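Long-range contact in motility-associated killing factor MakB (Vibrio cholerae serotype O1, PDB 6W1W), which is one component of a three-part cytotoxin structurally similar to alpha-pore-forming toxins and probably takes part in forming its membrane pore: residues Y226-D240 against V343-Q355. Sequence-based numbering, arbitrary orientation.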
loop_
_atom_site.group_PDB
_atom_site.type_symbol
_atom_site.label_atom_id
_atom_site.label_comp_id
_atom_site.label_asym_id
_atom_site.label_seq_id
_atom_site.Cartn_x
_atom_site.Cartn_y
_atom_site.Cartn_z
ATOM N N TYR A 226 6.224 17.418 -9.228
ATOM C CA TYR A 226 6.104 18.873 -9.149
ATOM C C TYR A 226 5.247 19.416 -10.286
ATOM O O TYR A 226 4.415 20.309 -10.075
ATOM C CB TYR A 226 7.487 19.524 -9.176
ATOM C CG TYR A 226 7.456 21.032 -9.094
ATOM C CD1 TYR A 226 7.234 21.677 -7.889
ATOM C CD2 TYR A 226 7.655 21.813 -10.222
ATOM C CE1 TYR A 226 7.208 23.063 -7.812
ATOM C CE2 TYR A 226 7.630 23.201 -10.153
ATOM C CZ TYR A 226 7.408 23.819 -8.948
ATOM O OH TYR A 226 7.383 25.194 -8.875
ATOM N N SER A 227 5.426 18.873 -11.496
ATOM C CA SER A 227 4.706 19.383 -12.661
ATOM C C SER A 227 3.198 19.250 -12.490
ATOM O O SER A 227 2.444 20.175 -12.811
ATOM C CB SER A 227 5.163 18.654 -13.928
ATOM O OG SER A 227 6.401 19.152 -14.403
ATOM N N THR A 228 2.737 18.109 -11.986
ATOM C CA THR A 228 1.301 17.883 -11.910
ATOM C C THR A 228 0.669 18.648 -10.754
ATOM O O THR A 228 -0.516 18.990 -10.821
ATOM C CB THR A 228 1.018 16.380 -11.807
ATOM O OG1 THR A 228 -0.381 16.126 -12.005
ATOM C CG2 THR A 228 1.460 15.821 -10.453
ATOM N N ILE A 229 1.440 18.947 -9.706
ATOM C CA ILE A 229 0.879 19.602 -8.526
ATOM C C ILE A 229 0.805 21.110 -8.725
ATOM O O ILE A 229 -0.238 21.729 -8.483
ATOM C CB ILE A 229 1.695 19.247 -7.265
ATOM C CG1 ILE A 229 1.607 17.752 -6.957
ATOM C CG2 ILE A 229 1.222 20.081 -6.067
ATOM C CD1 ILE A 229 2.504 17.305 -5.796
ATOM N N SER A 230 1.914 21.727 -9.148
ATOM C CA SER A 230 1.929 23.174 -9.341
ATOM C C SER A 230 0.943 23.611 -10.418
ATOM O O SER A 230 0.365 24.698 -10.325
ATOM C CB SER A 230 3.345 23.646 -9.678
ATOM O OG SER A 230 3.946 22.813 -10.649
ATOM N N SER A 231 0.717 22.768 -11.424
ATOM C CA SER A 231 -0.210 23.056 -12.512
ATOM C C SER A 231 -1.637 22.600 -12.228
ATOM O O SER A 231 -2.508 22.779 -13.082
ATOM C CB SER A 231 0.274 22.400 -13.803
ATOM O OG SER A 231 -0.609 21.365 -14.211
ATOM N N ALA A 232 -1.898 22.000 -11.072
ATOM C CA ALA A 232 -3.258 21.642 -10.694
ATOM C C ALA A 232 -3.920 22.860 -10.064
ATOM O O ALA A 232 -3.392 23.428 -9.100
ATOM C CB ALA A 232 -3.261 20.460 -9.728
ATOM N N LYS A 233 -5.067 23.270 -10.611
ATOM C CA LYS A 233 -5.767 24.444 -10.099
ATOM C C LYS A 233 -6.643 24.125 -8.897
ATOM O O LYS A 233 -6.855 24.998 -8.048
ATOM C CB LYS A 233 -6.612 25.093 -11.197
ATOM C CG LYS A 233 -7.784 24.252 -11.668
ATOM C CD LYS A 233 -8.608 25.004 -12.700
ATOM C CE LYS A 233 -7.761 25.395 -13.897
ATOM N NZ LYS A 233 -7.182 24.201 -14.574
ATOM N N GLU A 234 -7.164 22.901 -8.800
ATOM C CA GLU A 234 -7.903 22.528 -7.598
ATOM C C GLU A 234 -7.021 22.621 -6.361
ATOM O O GLU A 234 -7.476 23.064 -5.300
ATOM C CB GLU A 234 -8.471 21.116 -7.732
ATOM C CG GLU A 234 -9.520 20.967 -8.813
ATOM C CD GLU A 234 -10.090 19.564 -8.870
ATOM O OE1 GLU A 234 -9.642 18.704 -8.076
ATOM O OE2 GLU A 234 -10.986 19.325 -9.710
ATOM N N VAL A 235 -5.755 22.213 -6.481
ATOM C CA VAL A 235 -4.831 22.308 -5.354
ATOM C C VAL A 235 -4.668 23.758 -4.922
ATOM O O VAL A 235 -4.641 24.067 -3.724
ATOM C CB VAL A 235 -3.476 21.670 -5.716
ATOM C CG1 VAL A 235 -2.480 21.859 -4.580
ATOM C CG2 VAL A 235 -3.651 20.198 -6.047
ATOM N N GLN A 236 -4.565 24.672 -5.886
ATOM C CA GLN A 236 -4.409 26.082 -5.558
ATOM C C GLN A 236 -5.688 26.711 -5.021
ATOM O O GLN A 236 -5.615 27.722 -4.314
ATOM C CB GLN A 236 -3.914 26.850 -6.781
ATOM C CG GLN A 236 -2.400 26.918 -6.894
ATOM C CD GLN A 236 -1.770 27.765 -5.800
ATOM O OE1 GLN A 236 -2.464 28.456 -5.048
ATOM N NE2 GLN A 236 -0.445 27.716 -5.708
ATOM N N GLN A 237 -6.852 26.137 -5.329
ATOM C CA GLN A 237 -8.105 26.646 -4.777
ATOM C C GLN A 237 -8.334 26.159 -3.354
ATOM O O GLN A 237 -8.953 26.870 -2.552
ATOM C CB GLN A 237 -9.284 26.242 -5.666
ATOM C CG GLN A 237 -9.277 26.890 -7.049
ATOM C CD GLN A 237 -10.361 26.339 -7.959
ATOM O OE1 GLN A 237 -11.372 25.810 -7.492
ATOM N NE2 GLN A 237 -10.151 26.454 -9.264
ATOM N N ASP A 238 -7.855 24.954 -3.030
ATOM C CA ASP A 238 -7.891 24.473 -1.653
ATOM C C ASP A 238 -6.823 25.151 -0.806
ATOM O O ASP A 238 -7.066 25.471 0.362
ATOM C CB ASP A 238 -7.720 22.954 -1.617
ATOM C CG ASP A 238 -8.895 22.221 -2.242
ATOM O OD1 ASP A 238 -10.003 22.799 -2.274
ATOM O OD2 ASP A 238 -8.716 21.068 -2.695
ATOM N N LEU A 239 -5.639 25.381 -1.382
ATOM C CA LEU A 239 -4.585 26.093 -0.665
ATOM C C LEU A 239 -5.018 27.504 -0.283
ATOM O O LEU A 239 -4.758 27.959 0.835
ATOM C CB LEU A 239 -3.316 26.142 -1.515
ATOM C CG LEU A 239 -2.319 24.993 -1.360
ATOM C CD1 LEU A 239 -1.414 24.889 -2.585
ATOM C CD2 LEU A 239 -1.494 25.186 -0.099
ATOM N N ASP A 240 -5.667 28.220 -1.205
ATOM C CA ASP A 240 -6.063 29.596 -0.916
ATOM C C ASP A 240 -7.236 29.641 0.050
ATOM O O ASP A 240 -7.283 30.500 0.936
ATOM C CB ASP A 240 -6.405 30.334 -2.212
ATOM C CG ASP A 240 -5.174 30.843 -2.943
ATOM O OD1 ASP A 240 -4.047 30.625 -2.449
ATOM O OD2 ASP A 240 -5.336 31.464 -4.014
ATOM N N VAL A 343 8.549 17.059 -3.364
ATOM C CA VAL A 343 7.971 18.394 -3.458
ATOM C C VAL A 343 7.307 18.728 -2.127
ATOM O O VAL A 343 6.564 17.909 -1.577
ATOM C CB VAL A 343 6.971 18.499 -4.629
ATOM C CG1 VAL A 343 6.581 17.118 -5.130
ATOM C CG2 VAL A 343 5.737 19.290 -4.224
ATOM N N LEU A 344 7.593 19.922 -1.604
ATOM C CA LEU A 344 7.025 20.393 -0.346
ATOM C C LEU A 344 5.895 21.377 -0.637
ATOM O O LEU A 344 6.126 22.435 -1.234
ATOM C CB LEU A 344 8.104 21.045 0.521
ATOM C CG LEU A 344 7.653 21.969 1.660
ATOM C CD1 LEU A 344 6.782 21.240 2.673
ATOM C CD2 LEU A 344 8.853 22.597 2.349
ATOM N N VAL A 345 4.685 21.036 -0.199
ATOM C CA VAL A 345 3.521 21.908 -0.309
ATOM C C VAL A 345 3.410 22.672 1.010
ATOM O O VAL A 345 2.815 22.190 1.976
ATOM C CB VAL A 345 2.245 21.118 -0.617
ATOM C CG1 VAL A 345 1.083 22.063 -0.859
ATOM C CG2 VAL A 345 2.453 20.207 -1.810
ATOM N N ASN A 346 3.969 23.878 1.045
ATOM C CA ASN A 346 4.006 24.700 2.254
ATOM C C ASN A 346 2.743 25.561 2.312
ATOM O O ASN A 346 2.616 26.535 1.564
ATOM C CB ASN A 346 5.270 25.559 2.250
ATOM C CG ASN A 346 5.493 26.304 3.558
ATOM O OD1 ASN A 346 4.550 26.625 4.282
ATOM N ND2 ASN A 346 6.759 26.594 3.859
ATOM N N THR A 347 1.822 25.224 3.221
ATOM C CA THR A 347 0.527 25.896 3.260
ATOM C C THR A 347 0.533 27.202 4.045
ATOM O O THR A 347 -0.386 28.013 3.871
ATOM C CB THR A 347 -0.551 24.976 3.846
ATOM O OG1 THR A 347 -0.357 24.841 5.259
ATOM C CG2 THR A 347 -0.504 23.604 3.187
ATOM N N LEU A 348 1.520 27.434 4.908
ATOM C CA LEU A 348 1.606 28.738 5.554
ATOM C C LEU A 348 2.286 29.778 4.671
ATOM O O LEU A 348 2.424 30.932 5.091
ATOM C CB LEU A 348 2.323 28.628 6.912
ATOM C CG LEU A 348 3.746 28.072 7.024
ATOM C CD1 LEU A 348 4.647 29.059 7.752
ATOM C CD2 LEU A 348 3.758 26.722 7.735
ATOM N N ASN A 349 2.697 29.400 3.456
ATOM C CA ASN A 349 3.256 30.329 2.484
ATOM C C ASN A 349 2.590 30.250 1.117
ATOM O O ASN A 349 2.934 31.045 0.237
ATOM C CB ASN A 349 4.766 30.086 2.312
ATOM C CG ASN A 349 5.566 30.483 3.537
ATOM O OD1 ASN A 349 5.940 31.644 3.699
ATOM N ND2 ASN A 349 5.842 29.515 4.403
ATOM N N ASN A 350 1.655 29.319 0.915
ATOM C CA ASN A 350 1.064 29.013 -0.390
ATOM C C ASN A 350 2.114 28.683 -1.446
ATOM O O ASN A 350 1.853 28.805 -2.644
ATOM C CB ASN A 350 0.166 30.148 -0.885
ATOM C CG ASN A 350 -1.257 30.032 -0.377
ATOM O OD1 ASN A 350 -1.668 28.984 0.130
ATOM N ND2 ASN A 350 -2.026 31.104 -0.528
ATOM N N THR A 351 3.295 28.247 -1.021
ATOM C CA THR A 351 4.401 27.946 -1.918
ATOM C C THR A 351 4.489 26.444 -2.172
ATOM O O THR A 351 4.108 25.631 -1.328
ATOM C CB THR A 351 5.721 28.459 -1.335
ATOM O OG1 THR A 351 5.890 27.941 -0.011
ATOM C CG2 THR A 351 5.707 29.967 -1.257
ATOM N N ILE A 352 4.994 26.085 -3.353
ATOM C CA ILE A 352 5.156 24.691 -3.775
ATOM C C ILE A 352 6.553 24.577 -4.374
ATOM O O ILE A 352 6.776 24.964 -5.527
ATOM C CB ILE A 352 4.087 24.245 -4.780
ATOM C CG1 ILE A 352 2.697 24.304 -4.148
ATOM C CG2 ILE A 352 4.383 22.847 -5.308
ATOM C CD1 ILE A 352 1.595 23.893 -5.086
ATOM N N GLN A 353 7.503 24.069 -3.595
ATOM C CA GLN A 353 8.874 23.904 -4.047
ATOM C C GLN A 353 9.113 22.464 -4.487
ATOM O O GLN A 353 8.229 21.607 -4.430
ATOM C CB GLN A 353 9.867 24.294 -2.951
ATOM C CG GLN A 353 9.998 25.782 -2.707
ATOM C CD GLN A 353 9.196 26.246 -1.509
ATOM O OE1 GLN A 353 8.476 25.462 -0.883
ATOM N NE2 GLN A 353 9.318 27.529 -1.180
ATOM N N GLU A 354 10.338 22.202 -4.930
ATOM C CA GLU A 354 10.790 20.860 -5.266
ATOM C C GLU A 354 12.185 20.684 -4.686
ATOM O O GLU A 354 13.099 21.445 -5.020
ATOM C CB GLU A 354 10.788 20.625 -6.779
ATOM C CG GLU A 354 11.626 19.428 -7.205
ATOM C CD GLU A 354 11.558 19.148 -8.694
ATOM O OE1 GLU A 354 10.512 18.651 -9.163
ATOM O OE2 GLU A 354 12.554 19.425 -9.396
ATOM N N GLN A 355 12.341 19.706 -3.801
ATOM C CA GLN A 355 13.636 19.433 -3.191
ATOM C C GLN A 355 14.343 18.292 -3.915
ATOM O O GLN A 355 14.710 18.420 -5.084
ATOM C CB GLN A 355 13.480 19.100 -1.701
ATOM C CG GLN A 355 13.646 20.295 -0.762
ATOM C CD GLN A 355 12.461 21.245 -0.790
ATOM O OE1 GLN A 355 11.330 20.839 -1.054
ATOM N NE2 GLN A 355 12.717 22.520 -0.514
#
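Tyr226 and Ile229 lie against the C-terminal beta-hairpin where the short helix 226-230 runs nearly antiparallel to strand 351-354, at 174° with the axes 9.4 Å apart, and the next helix, 233-240, brings Leu239 against both strands and the turn of the hairpin. The Tyr226 ring, its CG anti to the backbone N (chi1 -180°), is carried toward strand 351-354 and presents an edge to Ile352, whose carbonyl oxygen lies near the ring plane; Tyr226 OH gives that Ile352 O a weak hydrogen bond of 3.4 Å. Obliquely to the same ring lies CB of Glu354; the Glu354 carboxylate and the Tyr226 ring have planes 68° apart. Above one ring face, offset toward the rim, is the hydroxyl of Ser230, which turns back one helical turn to bond Tyr226 O. Ile352 carries much of the apolar packing: its CG2 touches Tyr226 CE1 at 3.8 Å, while CD1 reaches between Ile229 CG2 and Leu239 CD1, 4.0 Å from each. The hairpin closes in a G1 beta bulge, Asn350 and Thr351 both facing Asn346, and strand 351-354 forms an outer edge of the mixed sheet, with strand 193-203 flanking the other strand. Deeper in, Ile229 CD1 and Val343 CG2 meet tip to tip. Leu239 spreads its two methyl branches: CD1 and CD2 both approach Val345 CG1, and CD2 also meets Thr347 CG2 at 3.8 Å, the side chains crossing at about a right angle. Thr347 OG1 is hydrogen-bonded to Ser200 O of strand 193-203. At the turn, Asn350 slides past Leu239 in the opposite direction, bringing its amide end beside the Asp240 carboxylate.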